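Local coordinates for protein Cas13d (uncultured Ruminococcus sp, PDB 6IV9) that binds a CRISPR RNA and, through two HEPN domains, governs both maturation of that RNA and cleavage of target RNA, at residues I190-N195 / I636-A641; D207-Y212 / L242-D247; V339-L344 / R358-F363; E381-E386 / K449-F454. The protein carries 2 engineered substitutions. All coordinates share one frame; numbering follows the deposited sequence.

Contact 1 of 4, residues I190-N195 / I636-A641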
# COMPACT_ATOMS: atom_id res chain seq x y z
N ILE A 190 10.06 5.46 1.16
CA ILE A 190 10.68 6.15 -0.00
C ILE A 190 11.99 6.84 0.41
O ILE A 190 12.96 6.71 -0.27
CB ILE A 190 9.70 7.16 -0.63
CG1 ILE A 190 8.46 6.47 -1.20
CG2 ILE A 190 10.42 8.00 -1.66
CD1 ILE A 190 7.37 7.41 -1.63
N VAL A 191 11.99 7.52 1.54
CA VAL A 191 13.22 8.22 1.99
C VAL A 191 14.32 7.17 2.22
O VAL A 191 15.44 7.43 1.88
CB VAL A 191 12.94 9.04 3.26
CG1 VAL A 191 14.22 9.54 3.89
CG2 VAL A 191 12.00 10.18 2.98
N TYR A 192 13.97 6.04 2.82
CA TYR A 192 14.98 4.99 3.05
C TYR A 192 15.50 4.48 1.70
O TYR A 192 16.67 4.33 1.55
CB TYR A 192 14.39 3.84 3.86
CG TYR A 192 15.22 2.59 3.82
CD1 TYR A 192 16.41 2.50 4.51
CD2 TYR A 192 14.84 1.52 3.06
CE1 TYR A 192 17.19 1.36 4.46
CE2 TYR A 192 15.60 0.37 3.00
CZ TYR A 192 16.78 0.29 3.70
OH TYR A 192 17.50 -0.86 3.63
N ALA A 193 14.61 4.25 0.76
CA ALA A 193 15.02 3.73 -0.56
C ALA A 193 15.97 4.71 -1.24
O ALA A 193 16.97 4.29 -1.78
CB ALA A 193 13.81 3.48 -1.40
N LEU A 194 15.65 6.00 -1.20
CA LEU A 194 16.52 7.01 -1.84
C LEU A 194 17.89 7.04 -1.17
O LEU A 194 18.86 7.07 -1.88
CB LEU A 194 15.81 8.36 -1.80
CG LEU A 194 14.61 8.42 -2.74
CD1 LEU A 194 13.76 9.63 -2.46
CD2 LEU A 194 15.07 8.41 -4.18
N ASN A 195 17.94 7.00 0.15
CA ASN A 195 19.24 6.95 0.87
C ASN A 195 19.98 5.66 0.55
O ASN A 195 21.18 5.69 0.37
CB ASN A 195 19.06 7.10 2.38
CG ASN A 195 18.93 8.55 2.77
OD1 ASN A 195 19.91 9.26 2.80
ND2 ASN A 195 17.72 9.01 2.99
N ILE A 636 16.67 -4.34 -4.79
CA ILE A 636 17.73 -3.31 -4.91
C ILE A 636 17.31 -2.04 -4.18
O ILE A 636 18.12 -1.44 -3.56
CB ILE A 636 18.07 -3.04 -6.37
CG1 ILE A 636 18.61 -4.31 -7.05
CG2 ILE A 636 19.05 -1.90 -6.47
CD1 ILE A 636 19.77 -4.91 -6.34
N LYS A 637 16.04 -1.68 -4.28
CA LYS A 637 15.50 -0.45 -3.67
C LYS A 637 15.63 -0.51 -2.14
O LYS A 637 16.05 0.47 -1.56
CB LYS A 637 14.01 -0.47 -4.03
CG LYS A 637 13.19 0.75 -3.73
CD LYS A 637 11.89 0.73 -4.49
CE LYS A 637 10.77 0.02 -3.77
NZ LYS A 637 9.44 0.43 -4.26
N TYR A 638 15.26 -1.63 -1.54
CA TYR A 638 15.23 -1.73 -0.06
C TYR A 638 16.41 -2.50 0.53
O TYR A 638 16.58 -2.47 1.72
CB TYR A 638 13.92 -2.38 0.38
CG TYR A 638 12.72 -1.49 0.20
CD1 TYR A 638 12.72 -0.20 0.67
CD2 TYR A 638 11.59 -1.93 -0.45
CE1 TYR A 638 11.63 0.64 0.49
CE2 TYR A 638 10.49 -1.12 -0.62
CZ TYR A 638 10.51 0.17 -0.14
OH TYR A 638 9.44 0.97 -0.32
N ALA A 639 17.18 -3.17 -0.30
CA ALA A 639 18.28 -3.98 0.25
C ALA A 639 19.59 -3.75 -0.51
O ALA A 639 19.77 -2.70 -1.05
CB ALA A 639 17.89 -5.43 0.33
N ASN A 640 20.48 -4.73 -0.46
CA ASN A 640 21.81 -4.66 -1.09
C ASN A 640 22.02 -5.98 -1.85
O ASN A 640 21.87 -7.00 -1.23
CB ASN A 640 22.85 -4.42 -0.01
CG ASN A 640 24.26 -4.38 -0.55
OD1 ASN A 640 24.88 -5.40 -0.74
ND2 ASN A 640 24.74 -3.20 -0.82
N ALA A 641 22.43 -5.92 -3.11
CA ALA A 641 22.53 -7.14 -3.94
C ALA A 641 23.49 -8.15 -3.32
O ALA A 641 23.15 -9.30 -3.24
CB ALA A 641 23.02 -6.77 -5.31
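Tyr192 and Ala193 of helix 168-197 pack against Lys637 and Tyr638 at the C-terminal end of helix 630-638, a helix-to-helix-end contact in the largely helical part of the protein. The tight part lies around Ala193, whose CA comes 5.2 Å from the CA of Lys637. Its CB meets Lys637 CG at 3.6 Å, and its CA makes a CH...O contact with Lys637 O. Beside it the two tyrosine rings cross obliquely: Tyr192 CD2 lies near the plane of the Tyr638 ring, at its edge, 3.6 Å from CD1. The polar ends of Lys637 and Tyr638 both turn to the carboxylate of Glu513, the lysine also to Phe508 O. The looser side begins past the helix end, where Ala639 and Asn640 are partly exposed and make no contact with residues 190-195; Asn196, the next residue of that helix, bonds Lys637 O and Ala639 O. A chi1 of 165° aims the Tyr192 ring at Tyr638 O, to which its OH donates at 2.7 Å. A phenylalanine in place of Tyr192 would probably leave this oxygen without that donor. Tyr638 O lies in the Tyr192 ring plane, at the edge, whereas the OH stands above the carbonyl plane.

Contact 2 of 4, residues D207-Y212 / L242-D247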
# COMPACT_ATOMS: atom_id res chain seq x y z
N ASP A 207 19.50 11.75 7.40
CA ASP A 207 18.64 12.73 6.70
C ASP A 207 19.37 14.02 6.36
O ASP A 207 18.73 15.04 6.23
CB ASP A 207 17.17 12.69 7.07
CG ASP A 207 16.36 12.15 5.90
OD1 ASP A 207 16.97 11.77 4.86
OD2 ASP A 207 15.14 12.10 6.04
N ASP A 208 20.69 13.91 6.20
CA ASP A 208 21.50 15.04 5.70
C ASP A 208 21.05 15.29 4.26
O ASP A 208 21.16 16.42 3.79
CB ASP A 208 23.00 14.72 5.77
CG ASP A 208 23.66 15.39 6.96
OD1 ASP A 208 22.95 15.65 7.95
OD2 ASP A 208 24.86 15.66 6.88
N PHE A 209 20.53 14.25 3.62
CA PHE A 209 20.13 14.37 2.21
C PHE A 209 18.67 14.80 2.14
O PHE A 209 18.45 15.95 1.90
CB PHE A 209 20.46 13.07 1.49
CG PHE A 209 19.83 12.87 0.14
CD1 PHE A 209 19.54 13.94 -0.67
CD2 PHE A 209 19.55 11.60 -0.32
CE1 PHE A 209 18.97 13.76 -1.91
CE2 PHE A 209 18.98 11.42 -1.56
CZ PHE A 209 18.69 12.49 -2.35
N MET A 210 17.72 13.91 2.39
CA MET A 210 16.29 14.30 2.27
C MET A 210 15.85 15.33 3.31
O MET A 210 14.99 16.11 3.00
CB MET A 210 15.36 13.09 2.29
CG MET A 210 15.67 12.09 1.21
SD MET A 210 15.03 12.55 -0.39
CE MET A 210 13.29 12.70 -0.04
N GLY A 211 16.42 15.28 4.51
CA GLY A 211 16.04 16.19 5.61
C GLY A 211 16.30 17.66 5.33
O GLY A 211 15.59 18.48 5.89
N TYR A 212 17.33 17.98 4.55
CA TYR A 212 17.70 19.39 4.29
C TYR A 212 17.00 19.95 3.05
O TYR A 212 17.26 21.09 2.72
CB TYR A 212 19.21 19.55 4.16
CG TYR A 212 19.99 19.41 5.44
CD1 TYR A 212 19.45 19.81 6.65
CD2 TYR A 212 21.26 18.88 5.45
CE1 TYR A 212 20.15 19.68 7.83
CE2 TYR A 212 21.97 18.74 6.62
CZ TYR A 212 21.42 19.14 7.81
OH TYR A 212 22.14 19.01 8.97
N LEU A 242 22.77 19.17 -1.80
CA LEU A 242 23.12 19.28 -3.23
C LEU A 242 24.18 18.23 -3.56
O LEU A 242 24.08 17.57 -4.56
CB LEU A 242 23.67 20.68 -3.47
CG LEU A 242 23.93 21.07 -4.92
CD1 LEU A 242 22.74 20.75 -5.79
CD2 LEU A 242 24.28 22.53 -5.02
N SER A 243 25.16 18.09 -2.68
CA SER A 243 26.25 17.12 -2.90
C SER A 243 25.69 15.69 -2.92
O SER A 243 26.08 14.92 -3.77
CB SER A 243 27.31 17.35 -1.86
OG SER A 243 28.14 16.23 -1.75
N LYS A 244 24.76 15.39 -2.01
CA LYS A 244 24.10 14.06 -1.97
C LYS A 244 23.26 13.88 -3.24
O LYS A 244 23.20 12.79 -3.73
CB LYS A 244 23.30 13.90 -0.68
CG LYS A 244 24.15 13.63 0.55
CD LYS A 244 24.64 12.22 0.58
CE LYS A 244 25.26 11.80 1.89
NZ LYS A 244 24.60 10.59 2.44
N PHE A 245 22.63 14.94 -3.72
CA PHE A 245 21.77 14.89 -4.93
C PHE A 245 22.62 14.48 -6.13
O PHE A 245 22.24 13.62 -6.88
CB PHE A 245 21.14 16.26 -5.14
CG PHE A 245 20.30 16.46 -6.37
CD1 PHE A 245 19.03 15.93 -6.46
CD2 PHE A 245 20.75 17.24 -7.41
CE1 PHE A 245 18.25 16.14 -7.58
CE2 PHE A 245 19.97 17.44 -8.54
CZ PHE A 245 18.72 16.90 -8.61
N ASN A 246 23.79 15.10 -6.27
CA ASN A 246 24.72 14.73 -7.37
C ASN A 246 25.17 13.29 -7.18
O ASN A 246 25.30 12.61 -8.15
CB ASN A 246 25.87 15.72 -7.51
CG ASN A 246 25.41 17.04 -8.07
OD1 ASN A 246 24.68 17.07 -9.03
ND2 ASN A 246 25.81 18.12 -7.45
N ASP A 247 25.39 12.86 -5.95
CA ASP A 247 25.82 11.47 -5.68
C ASP A 247 24.74 10.52 -6.20
O ASP A 247 25.07 9.56 -6.85
CB ASP A 247 26.02 11.24 -4.19
CG ASP A 247 27.29 11.84 -3.62
OD1 ASP A 247 28.21 12.08 -4.39
OD2 ASP A 247 27.35 12.05 -2.40
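The 207-212 segment, between helices 168-197 and 219-223, packs on helix 232-251 with Phe209 CA 5.8 Å from Lys244 CA and without a hydrogen bond between the two segments. Phe209 carries the contact. Its chi1 of 166° swings the ring beside its own carbonyl carbon and along the helix surface, while CB lies 3.7 Å from Lys244 CB. The aliphatic root of the lysine is therefore the part that packs: CB also touches Phe209 CG, and Lys244 CG comes 3.8 Å from Phe209 CB. Beyond that the lysine chain bends at chi2 and chi4 and leads its ammonium away, leaving NZ 6.7 Å from Asp208 OD2, too far for a salt bridge.

Phe245 joins through its backbone, its N being 4.3 Å from Phe209 CE1; its own ring leads away to meet Phe222 edge-to-face and to pack on Val277 and Leu281 of helix 267-291. Phe209 likewise touches Leu281, as well as Asn195 of helix 168-197, and so wedges between three helices. The two faces of its ring are held differently: Lys244 C lies over one, and on the opposite face Met210 SD sits 4.1 Å above the plane, shifted toward the rim.

Contact 3 of 4, residues V339-L344 / R358-F363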
# COMPACT_ATOMS: atom_id res chain seq x y z
N VAL A 339 -6.89 -4.68 -31.83
CA VAL A 339 -7.22 -6.12 -31.85
C VAL A 339 -8.44 -6.41 -30.98
O VAL A 339 -9.37 -7.00 -31.46
CB VAL A 339 -6.01 -6.92 -31.35
CG1 VAL A 339 -6.37 -8.37 -31.16
CG2 VAL A 339 -4.80 -6.74 -32.22
N ASN A 340 -8.42 -5.99 -29.72
CA ASN A 340 -9.58 -6.26 -28.85
C ASN A 340 -10.81 -5.50 -29.35
O ASN A 340 -11.88 -6.07 -29.32
CB ASN A 340 -9.27 -5.97 -27.38
CG ASN A 340 -8.29 -6.97 -26.81
OD1 ASN A 340 -7.76 -7.79 -27.52
ND2 ASN A 340 -8.07 -6.90 -25.51
N ILE A 341 -10.63 -4.26 -29.77
CA ILE A 341 -11.81 -3.47 -30.21
C ILE A 341 -12.48 -4.14 -31.42
O ILE A 341 -13.68 -4.27 -31.40
CB ILE A 341 -11.43 -2.01 -30.47
CG1 ILE A 341 -11.17 -1.26 -29.16
CG2 ILE A 341 -12.50 -1.33 -31.29
CD1 ILE A 341 -10.44 0.03 -29.31
N SER A 342 -11.69 -4.61 -32.38
CA SER A 342 -12.27 -5.27 -33.58
C SER A 342 -13.04 -6.51 -33.18
O SER A 342 -14.17 -6.64 -33.58
CB SER A 342 -11.19 -5.67 -34.52
OG SER A 342 -10.57 -4.53 -35.05
N LEU A 343 -12.45 -7.35 -32.34
CA LEU A 343 -13.09 -8.61 -31.91
C LEU A 343 -14.40 -8.29 -31.21
O LEU A 343 -15.36 -8.98 -31.43
CB LEU A 343 -12.15 -9.26 -30.90
CG LEU A 343 -11.45 -10.55 -31.31
CD1 LEU A 343 -11.52 -10.80 -32.80
CD2 LEU A 343 -10.01 -10.55 -30.83
N LEU A 344 -14.40 -7.29 -30.34
CA LEU A 344 -15.61 -6.94 -29.56
C LEU A 344 -16.73 -6.39 -30.45
O LEU A 344 -17.88 -6.71 -30.22
CB LEU A 344 -15.19 -5.94 -28.48
CG LEU A 344 -14.33 -6.53 -27.38
CD1 LEU A 344 -13.86 -5.45 -26.44
CD2 LEU A 344 -15.10 -7.60 -26.64
N ARG A 358 -16.15 3.64 -26.61
CA ARG A 358 -16.19 4.47 -25.39
C ARG A 358 -16.15 3.56 -24.15
O ARG A 358 -15.43 3.88 -23.22
CB ARG A 358 -17.38 5.42 -25.45
CG ARG A 358 -17.23 6.45 -26.55
CD ARG A 358 -18.23 7.58 -26.47
NE ARG A 358 -19.57 7.07 -26.60
CZ ARG A 358 -20.33 7.20 -27.68
NH1 ARG A 358 -19.89 7.88 -28.72
NH2 ARG A 358 -21.53 6.66 -27.71
N LEU A 359 -16.90 2.47 -24.17
CA LEU A 359 -16.91 1.54 -23.02
C LEU A 359 -15.51 0.93 -22.83
O LEU A 359 -15.12 0.74 -21.71
CB LEU A 359 -17.97 0.46 -23.23
CG LEU A 359 -19.40 0.89 -22.95
CD1 LEU A 359 -20.39 -0.06 -23.57
CD2 LEU A 359 -19.65 1.02 -21.46
N TYR A 360 -14.84 0.59 -23.92
CA TYR A 360 -13.50 -0.01 -23.84
C TYR A 360 -12.50 0.97 -23.24
O TYR A 360 -11.68 0.58 -22.45
CB TYR A 360 -13.06 -0.63 -25.16
CG TYR A 360 -11.92 -1.59 -24.99
CD1 TYR A 360 -12.14 -2.87 -24.52
CD2 TYR A 360 -10.62 -1.21 -25.24
CE1 TYR A 360 -11.10 -3.76 -24.34
CE2 TYR A 360 -9.57 -2.09 -25.07
CZ TYR A 360 -9.82 -3.37 -24.61
OH TYR A 360 -8.79 -4.24 -24.44
N TYR A 361 -12.60 2.25 -23.61
CA TYR A 361 -11.70 3.25 -23.02
C TYR A 361 -11.97 3.28 -21.51
O TYR A 361 -11.05 3.38 -20.75
CB TYR A 361 -11.90 4.65 -23.62
CG TYR A 361 -10.98 5.68 -23.03
CD1 TYR A 361 -9.72 5.88 -23.53
CD2 TYR A 361 -11.36 6.45 -21.95
CE1 TYR A 361 -8.85 6.80 -22.99
CE2 TYR A 361 -10.51 7.38 -21.39
CZ TYR A 361 -9.25 7.56 -21.91
OH TYR A 361 -8.39 8.47 -21.39
N ASP A 362 -13.24 3.21 -21.14
CA ASP A 362 -13.60 3.21 -19.70
C ASP A 362 -12.99 1.98 -19.04
O ASP A 362 -12.34 2.13 -18.04
CB ASP A 362 -15.12 3.17 -19.53
CG ASP A 362 -15.62 3.11 -18.10
OD1 ASP A 362 -14.97 2.48 -17.28
OD2 ASP A 362 -16.67 3.65 -17.85
N PHE A 363 -13.13 0.83 -19.66
CA PHE A 363 -12.64 -0.44 -19.10
C PHE A 363 -11.14 -0.37 -18.85
O PHE A 363 -10.70 -0.92 -17.89
CB PHE A 363 -13.01 -1.56 -20.06
CG PHE A 363 -12.52 -2.93 -19.70
CD1 PHE A 363 -13.21 -3.71 -18.80
CD2 PHE A 363 -11.39 -3.45 -20.27
CE1 PHE A 363 -12.77 -4.98 -18.47
CE2 PHE A 363 -10.94 -4.71 -19.95
CZ PHE A 363 -11.63 -5.47 -19.05
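Tyr360 pushes its ring between Asn340, Ile341 and Leu344, which line the facing side of helix 338-347. The two helices follow each other in the chain and form a splayed helical hairpin: their local axes run at 134° and come no closer than 11.1 Å, so side chains, not backbones, make the contact, with the nearest CA atoms, those of Ile341 and Tyr360, 7.4 Å apart. The Tyr360 side chain, extended away from its own backbone N, reaches over to helix 338-347. The Leu344 and Tyr360 side chains cross at about a right angle, Leu344 CD1 lying 3.6 Å from Tyr360 CD1, while Ile341 CG1 is 4.0 Å from Tyr360 CD2. The phenol is thus gripped along both flanks as well as at its tip, where Asn340 CB packs 3.4 Å from the OH.

Phe409 of helix 400-418 adds an edge-to-face ring contact to Tyr360 and also touches Leu344, closing the hairpin from a third helix. A phosphate of the bound RNA packs on Tyr360 and another contact of this kind is made by Val339, which places the hairpin beside the RNA. Without the ring, as with an alanine here, Ile341 and Leu344 would probably lose the group packed between them and Asn340 ND2 its hydroxyl acceptor. Both ends of that amide are used: OD1 accepts from Lys402 NZ, while ND2 donates to Tyr360 OH at 3.0 Å, the N-H...O angle being 149° and the amide plane standing 83° from the ring.

Contact 4 of 4, residues E381-E386 / K449-F454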
# COMPACT_ATOMS: atom_id res chain seq x y z
N GLU A 381 -13.36 -16.05 -13.08
CA GLU A 381 -12.56 -17.17 -12.55
C GLU A 381 -13.48 -18.36 -12.22
O GLU A 381 -13.09 -19.46 -12.49
CB GLU A 381 -11.78 -16.74 -11.31
CG GLU A 381 -10.52 -15.97 -11.63
CD GLU A 381 -9.83 -15.42 -10.39
OE1 GLU A 381 -8.65 -15.10 -10.49
OE2 GLU A 381 -10.48 -15.31 -9.34
N LYS A 382 -14.63 -18.12 -11.61
CA LYS A 382 -15.56 -19.22 -11.29
C LYS A 382 -16.08 -19.84 -12.59
O LYS A 382 -16.23 -21.05 -12.62
CB LYS A 382 -16.69 -18.73 -10.39
CG LYS A 382 -16.24 -18.20 -9.03
CD LYS A 382 -16.89 -18.89 -7.85
CE LYS A 382 -16.12 -18.75 -6.55
NZ LYS A 382 -15.84 -20.06 -5.92
N MET A 383 -16.36 -19.04 -13.61
CA MET A 383 -16.87 -19.58 -14.88
C MET A 383 -15.82 -20.51 -15.48
O MET A 383 -16.18 -21.58 -15.93
CB MET A 383 -17.17 -18.47 -15.89
CG MET A 383 -18.41 -17.68 -15.60
SD MET A 383 -18.48 -16.12 -16.46
CE MET A 383 -19.15 -16.62 -18.04
N LEU A 384 -14.58 -20.09 -15.50
CA LEU A 384 -13.49 -20.92 -16.06
C LEU A 384 -13.24 -22.16 -15.21
O LEU A 384 -12.85 -23.16 -15.78
CB LEU A 384 -12.23 -20.07 -16.24
CG LEU A 384 -12.37 -18.99 -17.29
CD1 LEU A 384 -11.02 -18.41 -17.64
CD2 LEU A 384 -13.06 -19.52 -18.51
N GLU A 385 -13.34 -22.06 -13.89
CA GLU A 385 -13.06 -23.24 -13.04
C GLU A 385 -14.07 -24.36 -13.28
O GLU A 385 -13.66 -25.49 -13.38
CB GLU A 385 -13.21 -22.88 -11.58
CG GLU A 385 -12.06 -22.09 -11.02
CD GLU A 385 -12.39 -21.46 -9.68
OE1 GLU A 385 -11.75 -20.45 -9.34
OE2 GLU A 385 -13.28 -21.99 -8.98
N GLU A 386 -15.34 -24.04 -13.17
CA GLU A 386 -16.43 -25.02 -13.36
C GLU A 386 -16.69 -25.42 -14.81
O GLU A 386 -16.99 -26.58 -15.04
CB GLU A 386 -17.72 -24.49 -12.76
CG GLU A 386 -17.68 -24.45 -11.25
CD GLU A 386 -17.01 -25.63 -10.59
OE1 GLU A 386 -15.98 -25.43 -9.91
OE2 GLU A 386 -17.53 -26.75 -10.74
N LYS A 449 -25.26 -18.95 -14.17
CA LYS A 449 -26.17 -18.21 -15.07
C LYS A 449 -25.36 -17.53 -16.18
O LYS A 449 -25.82 -17.50 -17.31
CB LYS A 449 -26.98 -17.17 -14.30
CG LYS A 449 -27.77 -17.71 -13.11
CD LYS A 449 -28.60 -16.66 -12.44
CE LYS A 449 -28.70 -16.83 -10.94
NZ LYS A 449 -29.99 -16.35 -10.41
N LEU A 450 -24.20 -16.99 -15.83
CA LEU A 450 -23.35 -16.29 -16.82
C LEU A 450 -22.87 -17.26 -17.90
O LEU A 450 -22.80 -16.86 -19.02
CB LEU A 450 -22.20 -15.59 -16.10
CG LEU A 450 -22.59 -14.34 -15.31
CD1 LEU A 450 -21.43 -13.81 -14.51
CD2 LEU A 450 -23.13 -13.27 -16.23
N TRP A 451 -22.54 -18.49 -17.53
CA TRP A 451 -22.06 -19.46 -18.53
C TRP A 451 -23.12 -19.74 -19.59
O TRP A 451 -22.78 -19.78 -20.75
CB TRP A 451 -21.64 -20.76 -17.86
CG TRP A 451 -20.97 -21.67 -18.82
CD1 TRP A 451 -21.42 -22.87 -19.27
CD2 TRP A 451 -19.70 -21.47 -19.45
NE1 TRP A 451 -20.52 -23.42 -20.13
CE2 TRP A 451 -19.45 -22.59 -20.26
CE3 TRP A 451 -18.74 -20.45 -19.41
CZ2 TRP A 451 -18.30 -22.72 -21.02
CZ3 TRP A 451 -17.61 -20.58 -20.16
CH2 TRP A 451 -17.39 -21.70 -20.96
N GLY A 452 -24.37 -19.89 -19.19
CA GLY A 452 -25.42 -20.16 -20.19
C GLY A 452 -25.50 -19.01 -21.15
O GLY A 452 -25.74 -19.22 -22.33
N LYS A 453 -25.40 -17.80 -20.62
CA LYS A 453 -25.46 -16.58 -21.45
C LYS A 453 -24.22 -16.34 -22.32
O LYS A 453 -24.39 -15.91 -23.45
CB LYS A 453 -25.73 -15.40 -20.53
CG LYS A 453 -25.90 -14.06 -21.21
CD LYS A 453 -25.98 -12.96 -20.20
CE LYS A 453 -27.31 -12.26 -20.15
NZ LYS A 453 -27.54 -11.71 -18.80
N PHE A 454 -23.01 -16.58 -21.81
CA PHE A 454 -21.78 -16.20 -22.54
C PHE A 454 -20.93 -17.38 -23.04
O PHE A 454 -19.88 -17.10 -23.58
CB PHE A 454 -20.91 -15.31 -21.67
CG PHE A 454 -21.50 -13.95 -21.44
CD1 PHE A 454 -21.43 -12.98 -22.42
CD2 PHE A 454 -22.15 -13.65 -20.27
CE1 PHE A 454 -21.99 -11.74 -22.22
CE2 PHE A 454 -22.71 -12.40 -20.07
CZ PHE A 454 -22.62 -11.45 -21.04
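The indole of Trp451 meets Met383 at its edge, the methionine methyl CE lying near the ring plane 4.1 Å from Trp451 CE3, while the ring of Tyr387 is stacked with the indole. Phe454, the other flat group here, has Lys453 CG over one face, 3.7 Å above the plane and offset toward the rim; it meets Met383 through its CB, 4.2 Å from CE, and not through its ring.

Within residues 381-386, Met383 makes all the close contacts. Its chain runs out toward helix 436-464 and then turns at the thioether (chi3 84°), a bend that lays the methyl along the helix surface between the side chains of Leu450, Trp451 and Phe454. Leu450 CB is met by both SD and CE of Met383, each at 3.8 Å, the two side chains crossing at about a right angle. The methyl also comes 3.9 Å from Trp451 N, so it rests on the helix backbone as well as on side chains. No hydrogen bond joins the segments; the contact is apolar and buried.

The two helices are nearly perpendicular, at 81°, with their local axes 10.0 Å apart. Met383 also touches Ala447 and Phe458 of helix 436-464, so that its contacts span three turns of it. Helix 400-418 packs against the same group, meeting Leu384 through Tyr404, Leu450 through Tyr415 and Phe454 through Leu410 and Asn414.

In the fold
The four contacts fall into two groups. Contacts 1 and 2, with centres 15 Å apart, touch directly: Leu194 CD1 lies 3.8 Å from Met210 SD, and Asn195 makes a weak hydrogen bond to Asp207. Contacts 3 and 4 have centres 21 Å apart and do not touch, though helix 400-418 packs on both; contacts 1 and 4 lie on opposite sides of the chain centre, their centres 44 Å apart. Contact 1 joins residues 441 apart in sequence, and the other three are nested within that loop. The RNA comes nearest to contact 3, at about 4 Å between closest atoms, then to contact 4 at about 7 Å, contact 1 at about 11 Å and contact 2 at about 21 Å.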